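Local coordinates for protein CrRbcX-IIa (Chlamydomonas reinhardtii, PDB 5BS1) that probably acts as a chaperone in the assembly of Rubisco, working as an all-helical protein that pairs with a second copy of itself, at residues V19-L24 with F97-T102; E70-V75 with A81-L86. All coordinates share one frame; numbering follows the deposited sequence.

From the N terminus, helix 13-38 supplies the first segment of interaction 1, and the chain then runs through helix 46-59 before reaching helix 69-78. Interaction 2 closes a very short loop: helix 69-78 turns back almost at once into helix 80-96, and residues 70-75 meet residues 81-86 in a helical hairpin. Helix 80-96 leads on to residues 97-102, the connection and first turn of helix 99-121, which return to residues 19-24 and close the much longer loop of interaction 1. Interaction 2 is therefore nested inside interaction 1, with centres about 20 Å apart and no direct touch. Interaction 2 holds helices 69-78 and 80-96 together; interaction 1 ties the first helix to the start of the last. Both border the second subunit.

Interaction 1: V19-L24 with F97-T102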
loop_
_atom_site.group_PDB
_atom_site.type_symbol
_atom_site.label_atom_id
_atom_site.label_comp_id
_atom_site.label_asym_id
_atom_site.label_seq_id
_atom_site.Cartn_x
_atom_site.Cartn_y
_atom_site.Cartn_z
ATOM N N VAL A 19 -6.744 -1.426 -3.666
ATOM C CA VAL A 19 -7.478 -2.112 -2.572
ATOM C C VAL A 19 -6.772 -1.938 -1.230
ATOM O O VAL A 19 -7.392 -1.697 -0.202
ATOM C CB VAL A 19 -7.735 -3.585 -2.931
ATOM C CG1 VAL A 19 -8.386 -4.299 -1.775
ATOM C CG2 VAL A 19 -8.618 -3.632 -4.171
ATOM N N ALA A 20 -5.443 -2.005 -1.250
ATOM C CA ALA A 20 -4.653 -1.760 -0.046
ATOM C C ALA A 20 -4.881 -0.335 0.457
ATOM O O ALA A 20 -5.021 -0.101 1.664
ATOM C CB ALA A 20 -3.189 -1.982 -0.336
ATOM N N LEU A 21 -4.914 0.621 -0.456
ATOM C CA LEU A 21 -5.175 2.032 -0.082
ATOM C C LEU A 21 -6.573 2.166 0.516
ATOM O O LEU A 21 -6.759 2.871 1.510
ATOM C CB LEU A 21 -5.035 2.988 -1.265
ATOM C CG LEU A 21 -3.608 3.270 -1.725
ATOM C CD1 LEU A 21 -3.646 3.965 -3.052
ATOM C CD2 LEU A 21 -2.822 4.066 -0.703
ATOM N N ARG A 22 -7.550 1.467 -0.054
ATOM C CA ARG A 22 -8.904 1.522 0.484
ATOM C C ARG A 22 -8.929 1.069 1.926
ATOM O O ARG A 22 -9.620 1.668 2.762
ATOM C CB ARG A 22 -9.859 0.680 -0.391
ATOM C CG ARG A 22 -10.155 1.352 -1.747
ATOM C CD ARG A 22 -11.469 0.919 -2.372
ATOM N NE ARG A 22 -12.486 1.188 -1.380
ATOM C CZ ARG A 22 -13.333 0.324 -0.842
ATOM N NH1 ARG A 22 -14.049 0.733 0.204
ATOM N NH2 ARG A 22 -13.526 -0.891 -1.362
ATOM N N SER A 23 -8.211 -0.006 2.230
ATOM C CA SER A 23 -8.122 -0.491 3.626
ATOM C C SER A 23 -7.420 0.521 4.502
ATOM O O SER A 23 -7.837 0.808 5.637
ATOM C CB SER A 23 -7.406 -1.834 3.743
ATOM O OG SER A 23 -8.190 -2.868 3.208
ATOM N N LEU A 24 -6.335 1.097 3.992
ATOM C CA LEU A 24 -5.639 2.162 4.726
ATOM C C LEU A 24 -6.578 3.331 5.052
ATOM O O LEU A 24 -6.599 3.846 6.173
ATOM C CB LEU A 24 -4.425 2.646 3.935
ATOM C CG LEU A 24 -3.662 3.823 4.540
ATOM C CD1 LEU A 24 -3.054 3.461 5.883
ATOM C CD2 LEU A 24 -2.605 4.371 3.596
ATOM N N PHE A 97 -6.011 13.058 0.844
ATOM C CA PHE A 97 -4.784 12.270 0.668
ATOM C C PHE A 97 -3.942 12.881 -0.439
ATOM O O PHE A 97 -4.436 13.235 -1.506
ATOM C CB PHE A 97 -5.151 10.830 0.315
ATOM C CG PHE A 97 -3.995 9.871 0.228
ATOM C CD1 PHE A 97 -3.329 9.442 1.370
ATOM C CD2 PHE A 97 -3.610 9.327 -0.986
ATOM C CE1 PHE A 97 -2.319 8.525 1.299
ATOM C CE2 PHE A 97 -2.593 8.425 -1.062
ATOM C CZ PHE A 97 -1.916 8.029 0.079
ATOM N N GLU A 98 -2.655 13.008 -0.164
ATOM C CA GLU A 98 -1.739 13.675 -1.111
ATOM C C GLU A 98 -1.186 12.642 -2.104
ATOM O O GLU A 98 -0.101 12.104 -1.948
ATOM C CB GLU A 98 -0.645 14.410 -0.345
ATOM C CG GLU A 98 -1.265 15.528 0.478
ATOM C CD GLU A 98 -0.297 16.261 1.378
ATOM O OE1 GLU A 98 0.820 16.468 0.945
ATOM O OE2 GLU A 98 -0.681 16.682 2.487
ATOM N N TRP A 99 -1.958 12.392 -3.138
ATOM C CA TRP A 99 -1.677 11.357 -4.123
ATOM C C TRP A 99 -0.363 11.576 -4.821
ATOM O O TRP A 99 0.431 10.651 -4.950
ATOM C CB TRP A 99 -2.796 11.326 -5.190
ATOM C CG TRP A 99 -4.111 10.922 -4.631
ATOM C CD1 TRP A 99 -5.115 11.754 -4.196
ATOM C CD2 TRP A 99 -4.586 9.586 -4.440
ATOM N NE1 TRP A 99 -6.156 11.009 -3.714
ATOM C CE2 TRP A 99 -5.882 9.681 -3.883
ATOM C CE3 TRP A 99 -4.050 8.332 -4.689
ATOM C CZ2 TRP A 99 -6.627 8.560 -3.553
ATOM C CZ3 TRP A 99 -4.806 7.199 -4.352
ATOM C CH2 TRP A 99 -6.075 7.335 -3.806
ATOM N N GLY A 100 -0.159 12.798 -5.314
ATOM C CA GLY A 100 1.051 13.054 -6.070
ATOM C C GLY A 100 2.297 12.900 -5.231
ATOM O O GLY A 100 3.269 12.298 -5.680
ATOM N N LYS A 101 2.254 13.410 -4.008
ATOM C CA LYS A 101 3.375 13.315 -3.093
ATOM C C LYS A 101 3.738 11.861 -2.802
ATOM O O LYS A 101 4.907 11.497 -2.745
ATOM C CB LYS A 101 3.033 14.060 -1.785
ATOM C CG LYS A 101 4.061 13.962 -0.701
ATOM C CD LYS A 101 3.607 14.709 0.548
ATOM C CE LYS A 101 3.764 16.199 0.404
ATOM N NZ LYS A 101 3.437 16.840 1.714
ATOM N N THR A 102 2.723 11.024 -2.613
ATOM C CA THR A 102 2.939 9.634 -2.294
ATOM C C THR A 102 3.752 8.920 -3.379
ATOM O O THR A 102 4.730 8.221 -3.087
ATOM C CB THR A 102 1.576 8.937 -2.089
ATOM O OG1 THR A 102 0.902 9.555 -1.002
ATOM C CG2 THR A 102 1.750 7.453 -1.766
#
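Leu21 reaches from helix 13-38 with its two methyl groups split between two aromatic rings, CD1 lying 3.7 Å from Trp99 CZ3 and CD2 4.1 Å from Phe97 CZ. Its CG stands anti to the carbonyl carbon (chi1 -74°), which brings the fork of the side chain up to both rings. Against Phe97 the leucine runs at about a right angle, against Trp99 at a slant. The two rings are also packed against each other: the edge of Phe97 is directed at one face of Trp99, with Phe97 CD2 3.6 Å above the indole plane and over its centre. No hydrogen bond crosses between the segments, so the contact is purely apolar. Just behind it, Thr102 N and Thr102 OG1 both bond to Glu98 O, securing the first turn of helix 99-121. The Trp99 indole N-H donates to Leu94 O, near the end of helix 80-96. The contact thus joins helix 13-38, where Phe25 also meets the Phe97 ring, to the bend between helices 80-96 and 99-121, beside Glu14 and Met103 of the second subunit.

Interaction 2: E70-V75 with A81-L86; sequences EWMAAV and ALALRL
Val75 and Leu86 meet across a helical hairpin whose axes approach to 9.1 Å with 144° between their directions. Aliphatic packing centres on Val75. Its CG1, anti to its own N at a chi1 of 178°, projects into the neighbouring helix and touches three residues: it lies 3.8 Å from Leu82 CD2, 4.1 Å from Ala83 CB and 4.0 Å from Leu86 CD1. The small Ala83 side chain goes with the closest backbone approach, 5.8 Å between Val75 CA and Ala83 CA.

A second group of contacts involves selenium. The selenomethionine at Met72 is bent at chi2 and chi3, and this lays its end against Leu86, with CE 3.8 Å from Leu86 CB and SE equally near that carbon; SE also lies 3.9 Å from Ala83 O.

The aromatic contact is made by Trp71, whose CZ3-CH2 side receives Leu86 CD1, CH2 being 4.0 Å away. Within its own helix Val75 CG2 covers one face of this indole, offset toward the rim. Around the hairpin, Trp71 and Met72 rest on Thr26 of helix 13-38, and Met72 also packs on Leu117 of the second subunit.

All six touching residues are buried and no hydrogen bond links the two segments. Cohesion therefore rests on shape and exclusion of water, and the one polar side-chain group among these residues, Trp71 NE1, is satisfied by Phe58 O.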
loop_
_atom_site.group_PDB
_atom_site.type_symbol
_atom_site.label_atom_id
_atom_site.label_comp_id
_atom_site.label_asym_id
_atom_site.label_seq_id
_atom_site.Cartn_x
_atom_site.Cartn_y
_atom_site.Cartn_z
ATOM N N GLU A 70 -15.818 -5.616 4.515
ATOM C CA GLU A 70 -16.335 -6.645 5.430
ATOM C C GLU A 70 -16.393 -6.096 6.864
ATOM O O GLU A 70 -17.401 -6.268 7.569
ATOM C CB GLU A 70 -15.460 -7.899 5.385
ATOM C CG GLU A 70 -16.004 -9.054 6.218
ATOM C CD GLU A 70 -15.176 -10.324 6.161
ATOM O OE1 GLU A 70 -13.938 -10.267 6.036
ATOM O OE2 GLU A 70 -15.788 -11.395 6.305
ATOM N N TRP A 71 -15.313 -5.440 7.257
ATOM C CA TRP A 71 -15.249 -4.736 8.545
ATOM C C TRP A 71 -16.367 -3.699 8.656
ATOM O O TRP A 71 -17.066 -3.622 9.654
ATOM C CB TRP A 71 -13.877 -4.112 8.701
ATOM C CG TRP A 71 -13.597 -3.464 10.038
ATOM C CD1 TRP A 71 -13.095 -4.069 11.150
ATOM C CD2 TRP A 71 -13.717 -2.080 10.358
ATOM N NE1 TRP A 71 -12.958 -3.154 12.185
ATOM C CE2 TRP A 71 -13.319 -1.922 11.711
ATOM C CE3 TRP A 71 -14.160 -0.959 9.650
ATOM C CZ2 TRP A 71 -13.322 -0.694 12.348
ATOM C CZ3 TRP A 71 -14.152 0.267 10.286
ATOM C CH2 TRP A 71 -13.739 0.393 11.614
HETATM N N MSE A 72 -16.554 -2.909 7.605
HETATM C CA MSE A 72 -17.544 -1.844 7.646
HETATM C C MSE A 72 -18.951 -2.420 7.752
HETATM O O MSE A 72 -19.780 -1.864 8.437
HETATM C CB MSE A 72 -17.404 -0.956 6.403
HETATM C CG MSE A 72 -18.271 0.295 6.502
HETATM SE SE MSE A 72 -17.686 1.487 7.940
HETATM C CE MSE A 72 -16.138 2.162 6.966
ATOM N N ALA A 73 -19.224 -3.517 7.064
ATOM C CA ALA A 73 -20.537 -4.137 7.134
ATOM C C ALA A 73 -20.821 -4.631 8.549
ATOM O O ALA A 73 -21.931 -4.498 9.025
ATOM C CB ALA A 73 -20.602 -5.301 6.166
ATOM N N ALA A 74 -19.784 -5.144 9.191
ATOM C CA ALA A 74 -19.881 -5.577 10.604
ATOM C C ALA A 74 -20.159 -4.407 11.528
ATOM O O ALA A 74 -20.992 -4.504 12.436
ATOM C CB ALA A 74 -18.629 -6.308 11.017
ATOM N N VAL A 75 -19.471 -3.298 11.326
ATOM C CA VAL A 75 -19.753 -2.110 12.101
ATOM C C VAL A 75 -21.209 -1.664 11.896
ATOM O O VAL A 75 -21.908 -1.347 12.851
ATOM C CB VAL A 75 -18.796 -0.937 11.775
ATOM C CG1 VAL A 75 -19.160 0.297 12.559
ATOM C CG2 VAL A 75 -17.350 -1.309 12.060
ATOM N N ALA A 81 -25.211 4.410 12.779
ATOM C CA ALA A 81 -24.784 5.806 12.795
ATOM C C ALA A 81 -23.247 5.896 12.727
ATOM O O ALA A 81 -22.691 6.755 12.053
ATOM C CB ALA A 81 -25.286 6.498 14.018
ATOM N N LEU A 82 -22.600 5.015 13.473
ATOM C CA LEU A 82 -21.116 4.990 13.481
ATOM C C LEU A 82 -20.605 4.618 12.074
ATOM O O LEU A 82 -19.665 5.245 11.584
ATOM C CB LEU A 82 -20.625 4.017 14.517
ATOM C CG LEU A 82 -19.133 3.661 14.534
ATOM C CD1 LEU A 82 -18.316 4.916 14.777
ATOM C CD2 LEU A 82 -18.857 2.567 15.556
ATOM N N ALA A 83 -21.198 3.588 11.465
ATOM C CA ALA A 83 -20.809 3.199 10.105
ATOM C C ALA A 83 -20.989 4.335 9.114
ATOM O O ALA A 83 -20.080 4.587 8.308
ATOM C CB ALA A 83 -21.558 1.976 9.640
ATOM N N LEU A 84 -22.107 5.067 9.186
ATOM C CA LEU A 84 -22.296 6.214 8.296
ATOM C C LEU A 84 -21.184 7.233 8.450
ATOM O O LEU A 84 -20.686 7.776 7.471
ATOM C CB LEU A 84 -23.640 6.890 8.501
ATOM C CG LEU A 84 -24.902 6.132 8.116
ATOM C CD1 LEU A 84 -26.101 7.028 8.359
ATOM C CD2 LEU A 84 -24.896 5.635 6.694
ATOM N N ARG A 85 -20.789 7.517 9.694
ATOM C CA ARG A 85 -19.735 8.468 9.926
ATOM C C ARG A 85 -18.373 7.990 9.387
ATOM O O ARG A 85 -17.653 8.764 8.770
ATOM C CB ARG A 85 -19.619 8.778 11.423
ATOM C CG ARG A 85 -18.519 9.760 11.767
ATOM C CD ARG A 85 -18.734 11.124 11.157
ATOM N NE ARG A 85 -17.662 12.040 11.542
ATOM C CZ ARG A 85 -17.227 13.051 10.807
ATOM N NH1 ARG A 85 -17.798 13.334 9.641
ATOM N NH2 ARG A 85 -16.207 13.790 11.224
ATOM N N LEU A 86 -18.053 6.731 9.622
ATOM C CA LEU A 86 -16.784 6.158 9.149
ATOM C C LEU A 86 -16.761 6.186 7.617
ATOM O O LEU A 86 -15.727 6.472 7.034
ATOM C CB LEU A 86 -16.625 4.743 9.647
ATOM C CG LEU A 86 -16.350 4.588 11.140
ATOM C CD1 LEU A 86 -16.586 3.152 11.577
ATOM C CD2 LEU A 86 -14.938 5.051 11.478
#